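Local coordinates for phosphoethanolamine N-methyltransferase 1 (Haemonchus contortus, PDB 4KRG), which probably transfers methyl groups from S-adenosylmethionine to phosphoethanolamine, on the nematode route to phosphocholine, at residues E387-I392 with C423-I428; K401-E406 with L461-L466. All coordinates share one frame; numbering follows the deposited sequence. Where two conformers were deposited one is given.

Interaction 1: E387-I392 with C423-I428; sequences ESINSI and CGFKNI
C423 sits against helix 386-390, where it meets both I389 and N390 and gives up more surface than any other residue of the pair. Its CA is only 4.3 Å from the CA of N390, so backbone as well as side chain is pressed to the helix. The CB of C423 lies 3.9 Å from CG2 of I389. With SG anti to its own carbonyl carbon (chi1 -65°), the sulfur is carried alongside I389, 4.2 Å from that residue's CB.

I389 uses a single branch for most of the contact. Its CG2, anti to the backbone N, reaches past C423 to the F425 ring and meets CE2 at 3.6 Å, coming in the ring plane at the edge and not over a face. The two side chains cross at about a right angle. L380 and L381 of helix 380-383 and R419 of helix 413-422 also touch I389, and M420 touches F425, in what is consistent with a Rossmann-like second methyltransferase domain, at the point where helix 413-422 gives way to the loop leading into strand 428-432. C423 is the first residue beyond that helix. G424 then takes a positive phi of 97°, a conformation open chiefly to glycine, and the end of the F425 ring approaches I389.

N390 borders this packing on a more exposed side, its CB 4.2 Å from the CB of C423. The chain from S388 to S391 is tied by S388 O, which accepts from S391 OG at 2.6 Å and, on the same face of its plane, from S391 N at 3.2 Å.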
loop_
_atom_site.group_PDB
_atom_site.type_symbol
_atom_site.label_atom_id
_atom_site.label_comp_id
_atom_site.label_asym_id
_atom_site.label_seq_id
_atom_site.Cartn_x
_atom_site.Cartn_y
_atom_site.Cartn_z
ATOM N N GLU A 387 -13.624 21.066 2.538
ATOM C CA GLU A 387 -12.392 21.178 3.303
ATOM C C GLU A 387 -11.241 20.382 2.678
ATOM O O GLU A 387 -10.135 20.892 2.564
ATOM C CB GLU A 387 -12.619 20.776 4.761
ATOM C CG GLU A 387 -11.375 20.898 5.625
ATOM C CD GLU A 387 -11.685 21.055 7.107
ATOM O OE1 GLU A 387 -12.768 21.584 7.446
ATOM O OE2 GLU A 387 -10.835 20.656 7.936
ATOM N N SER A 388 -11.503 19.152 2.237
ATOM C CA SER A 388 -10.478 18.307 1.615
ATOM C C SER A 388 -10.095 18.798 0.225
ATOM O O SER A 388 -8.931 18.785 -0.163
ATOM C CB SER A 388 -10.955 16.856 1.503
ATOM O OG SER A 388 -11.029 16.226 2.765
ATOM N N ILE A 389 -11.099 19.208 -0.539
ATOM C CA ILE A 389 -10.853 19.674 -1.894
ATOM C C ILE A 389 -10.030 20.962 -1.881
ATOM O O ILE A 389 -9.095 21.123 -2.660
ATOM C CB ILE A 389 -12.168 19.875 -2.670
ATOM C CG1 ILE A 389 -12.877 18.533 -2.844
ATOM C CG2 ILE A 389 -11.894 20.510 -4.015
ATOM C CD1 ILE A 389 -14.180 18.608 -3.611
ATOM N N ASN A 390 -10.363 21.868 -0.973
ATOM C CA ASN A 390 -9.621 23.114 -0.846
ATOM C C ASN A 390 -8.136 22.890 -0.559
ATOM O O ASN A 390 -7.299 23.717 -0.902
ATOM C CB ASN A 390 -10.243 23.995 0.234
ATOM C CG ASN A 390 -9.652 25.384 0.254
ATOM O OD1 ASN A 390 -9.723 26.114 -0.738
ATOM N ND2 ASN A 390 -9.069 25.764 1.386
ATOM N N SER A 391 -7.806 21.761 0.056
ATOM C CA SER A 391 -6.427 21.501 0.453
ATOM C C SER A 391 -5.604 20.860 -0.653
ATOM O O SER A 391 -4.413 20.625 -0.486
ATOM C CB SER A 391 -6.389 20.627 1.701
ATOM O OG SER A 391 -7.067 19.410 1.473
ATOM N N ILE A 392 -6.236 20.571 -1.781
ATOM C CA ILE A 392 -5.521 19.988 -2.909
ATOM C C ILE A 392 -4.400 20.924 -3.371
ATOM O O ILE A 392 -3.299 20.481 -3.690
ATOM C CB ILE A 392 -6.490 19.646 -4.057
ATOM C CG1 ILE A 392 -7.293 18.385 -3.704
ATOM C CG2 ILE A 392 -5.744 19.426 -5.351
ATOM C CD1 ILE A 392 -8.499 18.139 -4.606
ATOM N N CYS A 423 -13.664 26.439 -3.122
ATOM C CA CYS A 423 -12.516 25.594 -2.823
ATOM C C CYS A 423 -11.266 26.041 -3.570
ATOM O O CYS A 423 -10.271 25.324 -3.618
ATOM C CB CYS A 423 -12.850 24.136 -3.117
ATOM S SG CYS A 423 -14.144 23.514 -2.035
ATOM N N GLY A 424 -11.328 27.232 -4.153
ATOM C CA GLY A 424 -10.140 27.885 -4.665
ATOM C C GLY A 424 -9.858 27.740 -6.146
ATOM O O GLY A 424 -8.776 28.104 -6.603
ATOM N N PHE A 425 -10.812 27.223 -6.909
ATOM C CA PHE A 425 -10.569 27.053 -8.334
ATOM C C PHE A 425 -10.929 28.300 -9.128
ATOM O O PHE A 425 -11.700 29.142 -8.675
ATOM C CB PHE A 425 -11.306 25.833 -8.876
ATOM C CG PHE A 425 -10.798 24.540 -8.330
ATOM C CD1 PHE A 425 -9.665 23.947 -8.864
ATOM C CD2 PHE A 425 -11.449 23.916 -7.278
ATOM C CE1 PHE A 425 -9.191 22.748 -8.357
ATOM C CE2 PHE A 425 -10.981 22.719 -6.765
ATOM C CZ PHE A 425 -9.850 22.134 -7.308
ATOM N N LYS A 426 -10.351 28.406 -10.319
ATOM C CA LYS A 426 -10.571 29.541 -11.204
ATOM C C LYS A 426 -10.711 29.029 -12.629
ATOM O O LYS A 426 -10.324 27.897 -12.919
ATOM C CB LYS A 426 -9.392 30.510 -11.119
ATOM C CG LYS A 426 -9.356 31.346 -9.854
ATOM C CD LYS A 426 -7.978 31.953 -9.622
ATOM C CE LYS A 426 -7.210 32.084 -10.926
ATOM N NZ LYS A 426 -5.968 32.891 -10.776
ATOM N N ASN A 427 -11.254 29.864 -13.511
ATOM C CA ASN A 427 -11.439 29.500 -14.908
ATOM C C ASN A 427 -12.168 28.168 -15.033
ATOM O O ASN A 427 -11.675 27.227 -15.655
ATOM C CB ASN A 427 -10.093 29.454 -15.629
ATOM C CG ASN A 427 -9.282 30.715 -15.419
ATOM O OD1 ASN A 427 -9.833 31.811 -15.286
ATOM N ND2 ASN A 427 -7.963 30.569 -15.383
ATOM N N ILE A 428 -13.341 28.097 -14.417
ATOM C CA ILE A 428 -14.152 26.887 -14.410
ATOM C C ILE A 428 -15.011 26.810 -15.666
ATOM O O ILE A 428 -15.739 27.747 -15.981
ATOM C CB ILE A 428 -15.100 26.877 -13.205
ATOM C CG1 ILE A 428 -14.309 26.839 -11.898
ATOM C CG2 ILE A 428 -16.047 25.706 -13.285
ATOM C CD1 ILE A 428 -15.165 27.093 -10.672
#

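Interaction 2: K401-E406 with L461-L466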
loop_
_atom_site.group_PDB
_atom_site.type_symbol
_atom_site.label_atom_id
_atom_site.label_comp_id
_atom_site.label_asym_id
_atom_site.label_seq_id
_atom_site.Cartn_x
_atom_site.Cartn_y
_atom_site.Cartn_z
ATOM N N LYS A 401 -3.515 22.759 -13.665
ATOM C CA LYS A 401 -4.837 22.598 -14.260
ATOM C C LYS A 401 -5.457 21.297 -13.787
ATOM O O LYS A 401 -4.752 20.327 -13.518
ATOM C CB LYS A 401 -4.744 22.594 -15.781
ATOM C CG LYS A 401 -4.217 23.890 -16.375
ATOM C CD LYS A 401 -4.036 23.774 -17.880
ATOM C CE LYS A 401 -3.191 24.915 -18.409
ATOM N NZ LYS A 401 -3.733 26.214 -17.955
ATOM N N VAL A 402 -6.779 21.275 -13.681
ATOM C CA VAL A 402 -7.475 20.069 -13.264
ATOM C C VAL A 402 -8.548 19.712 -14.285
ATOM O O VAL A 402 -9.028 20.572 -15.025
ATOM C CB VAL A 402 -8.111 20.220 -11.866
ATOM C CG1 VAL A 402 -7.083 20.719 -10.862
ATOM C CG2 VAL A 402 -9.296 21.174 -11.921
ATOM N N VAL A 403 -8.890 18.430 -14.337
ATOM C CA VAL A 403 -9.974 17.936 -15.172
ATOM C C VAL A 403 -10.761 16.940 -14.331
ATOM O O VAL A 403 -10.199 15.970 -13.820
ATOM C CB VAL A 403 -9.454 17.247 -16.460
ATOM C CG1 VAL A 403 -10.611 16.743 -17.308
ATOM C CG2 VAL A 403 -8.597 18.196 -17.273
ATOM N N LEU A 404 -12.053 17.192 -14.163
ATOM C CA LEU A 404 -12.888 16.325 -13.339
ATOM C C LEU A 404 -14.010 15.716 -14.161
ATOM O O LEU A 404 -14.673 16.421 -14.911
ATOM C CB LEU A 404 -13.500 17.113 -12.183
ATOM C CG LEU A 404 -12.538 17.972 -11.372
ATOM C CD1 LEU A 404 -13.306 18.783 -10.347
ATOM C CD2 LEU A 404 -11.491 17.109 -10.697
ATOM N N LEU A 405 -14.217 14.410 -14.026
ATOM C CA LEU A 405 -15.417 13.771 -14.559
ATOM C C LEU A 405 -16.302 13.473 -13.361
ATOM O O LEU A 405 -15.858 12.858 -12.391
ATOM C CB LEU A 405 -15.078 12.485 -15.319
ATOM C CG LEU A 405 -16.230 11.704 -15.968
ATOM C CD1 LEU A 405 -17.016 12.570 -16.953
ATOM C CD2 LEU A 405 -15.700 10.461 -16.661
ATOM N N GLU A 406 -17.544 13.937 -13.404
ATOM C CA GLU A 406 -18.402 13.851 -12.231
ATOM C C GLU A 406 -19.754 13.224 -12.517
ATOM O O GLU A 406 -20.460 13.672 -13.414
ATOM C CB GLU A 406 -18.617 15.245 -11.642
ATOM C CG GLU A 406 -17.393 15.845 -11.006
ATOM C CD GLU A 406 -16.954 15.081 -9.776
ATOM O OE1 GLU A 406 -17.815 14.470 -9.096
ATOM O OE2 GLU A 406 -15.737 15.092 -9.491
ATOM N N LEU A 461 -18.182 17.048 -17.349
ATOM C CA LEU A 461 -16.745 17.100 -17.532
ATOM C C LEU A 461 -16.340 18.523 -17.214
ATOM O O LEU A 461 -16.822 19.464 -17.840
ATOM C CB LEU A 461 -16.380 16.747 -18.971
ATOM C CG LEU A 461 -14.899 16.612 -19.319
ATOM C CD1 LEU A 461 -14.242 15.541 -18.469
ATOM C CD2 LEU A 461 -14.748 16.280 -20.795
ATOM N N ILE A 462 -15.473 18.680 -16.222
ATOM C CA ILE A 462 -15.110 20.002 -15.730
ATOM C C ILE A 462 -13.603 20.249 -15.850
ATOM O O ILE A 462 -12.796 19.362 -15.565
ATOM C CB ILE A 462 -15.564 20.176 -14.267
ATOM C CG1 ILE A 462 -17.057 19.851 -14.143
ATOM C CG2 ILE A 462 -15.266 21.586 -13.774
ATOM C CD1 ILE A 462 -17.510 19.547 -12.747
ATOM N N LYS A 463 -13.237 21.449 -16.297
ATOM C CA LYS A 463 -11.845 21.868 -16.358
ATOM C C LYS A 463 -11.715 23.174 -15.589
ATOM O O LYS A 463 -12.585 24.041 -15.689
ATOM C CB LYS A 463 -11.406 22.080 -17.810
ATOM C CG LYS A 463 -11.475 20.837 -18.685
ATOM C CD LYS A 463 -11.318 21.169 -20.164
ATOM C CE LYS A 463 -10.040 21.943 -20.451
ATOM N NZ LYS A 463 -8.815 21.217 -20.017
ATOM N N ALA A 464 -10.641 23.305 -14.816
ATOM C CA ALA A 464 -10.350 24.539 -14.094
ATOM C C ALA A 464 -8.873 24.594 -13.727
ATOM O O ALA A 464 -8.087 23.755 -14.157
ATOM C CB ALA A 464 -11.220 24.661 -12.844
ATOM N N SER A 465 -8.497 25.591 -12.946
ATOM C CA SER A 465 -7.141 25.661 -12.436
ATOM C C SER A 465 -7.173 26.337 -11.086
ATOM O O SER A 465 -8.213 26.834 -10.661
ATOM C CB SER A 465 -6.233 26.430 -13.392
ATOM O OG SER A 465 -6.550 27.805 -13.397
ATOM N N LEU A 466 -6.030 26.355 -10.414
ATOM C CA LEU A 466 -5.919 26.993 -9.109
ATOM C C LEU A 466 -5.216 28.343 -9.224
ATOM O O LEU A 466 -5.382 29.232 -8.385
ATOM C CB LEU A 466 -5.164 26.080 -8.147
ATOM C CG LEU A 466 -5.904 24.789 -7.802
ATOM C CD1 LEU A 466 -4.946 23.764 -7.237
ATOM C CD2 LEU A 466 -7.020 25.072 -6.812
ATOM O OXT LEU A 466 -4.464 28.576 -10.170
HETATM O O HOH W 1 -8.082 22.258 -16.989
#
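Four backbone hydrogen bonds join V402 to A464 and L404 to I462, the antiparallel hydrogen-bonded pairs, each of the four residues giving one bond through its N and accepting one at its O. The bonds of L404 and I462 are the shorter and more regular set: L404 N to I462 O and I462 N to L404 O both measure 2.7 Å, and each donor lies in the carbonyl plane. At V402 and A464 the donors stand about 35° off that plane, and A464 N to V402 O stretches to 3.2 Å. CA-H...O contacts fill in between, the shortest from V403 CA to I462 O at 3.2 Å. K401 with S465, V403 with K463, and L405 with L461 form the non-hydrogen-bonded pairs.

The strand arrangement is that of a class I methyltransferase sheet, in which the last strand, here 458-465, runs antiparallel between 400-408 and 428-432. V402, L404, I462 and A464 lie on one face; M420 of helix 413-422 covers the last three, while V402 packs on M375. V402 holds CG2 between its backbone N and carbonyl carbon, over the neighbouring strand and 4.1 Å from A464 CB. E406, bent at chi2 (-66°), packs its CG 4.1 Å from I462 CD1. On the other face V403 CG1 meets L461 CD1 at 4.0 Å, the two side chains crossing obliquely, while V403 CG2 lies alongside the bent chain of K463.

Polar ends are tied down separately. K463 NZ hydrogen-bonds A286 O and also donates to a water, which in turn donates to V402 O at 2.8 Å, giving that carbonyl a second partner besides A464 N. The two carboxylate oxygens of E406 accept from the backbone amides of L381 and A382.

Both contacts are largely buried. Interaction 2 is the regular joint of two sheet strands, held by backbone hydrogen bonds, with one face apolar and the other shared by leucine and valine with K401, K463 and S465; interaction 1 is a smaller contact of helix with loop, resting on side-chain packing and running out to exposed N390. Their centres lie about 10 Å apart, and they meet where strand 458-465 ends: K426 N probably hydrogen-bonds S465 O at 2.7 Å, while L466 CD2 packs 3.5 Å from F425 CD1. M420 of helix 413-422 serves both, touching F425 in the one and L404, I462 and A464 in the other, and helix 380-383 likewise contacts I389 and L404.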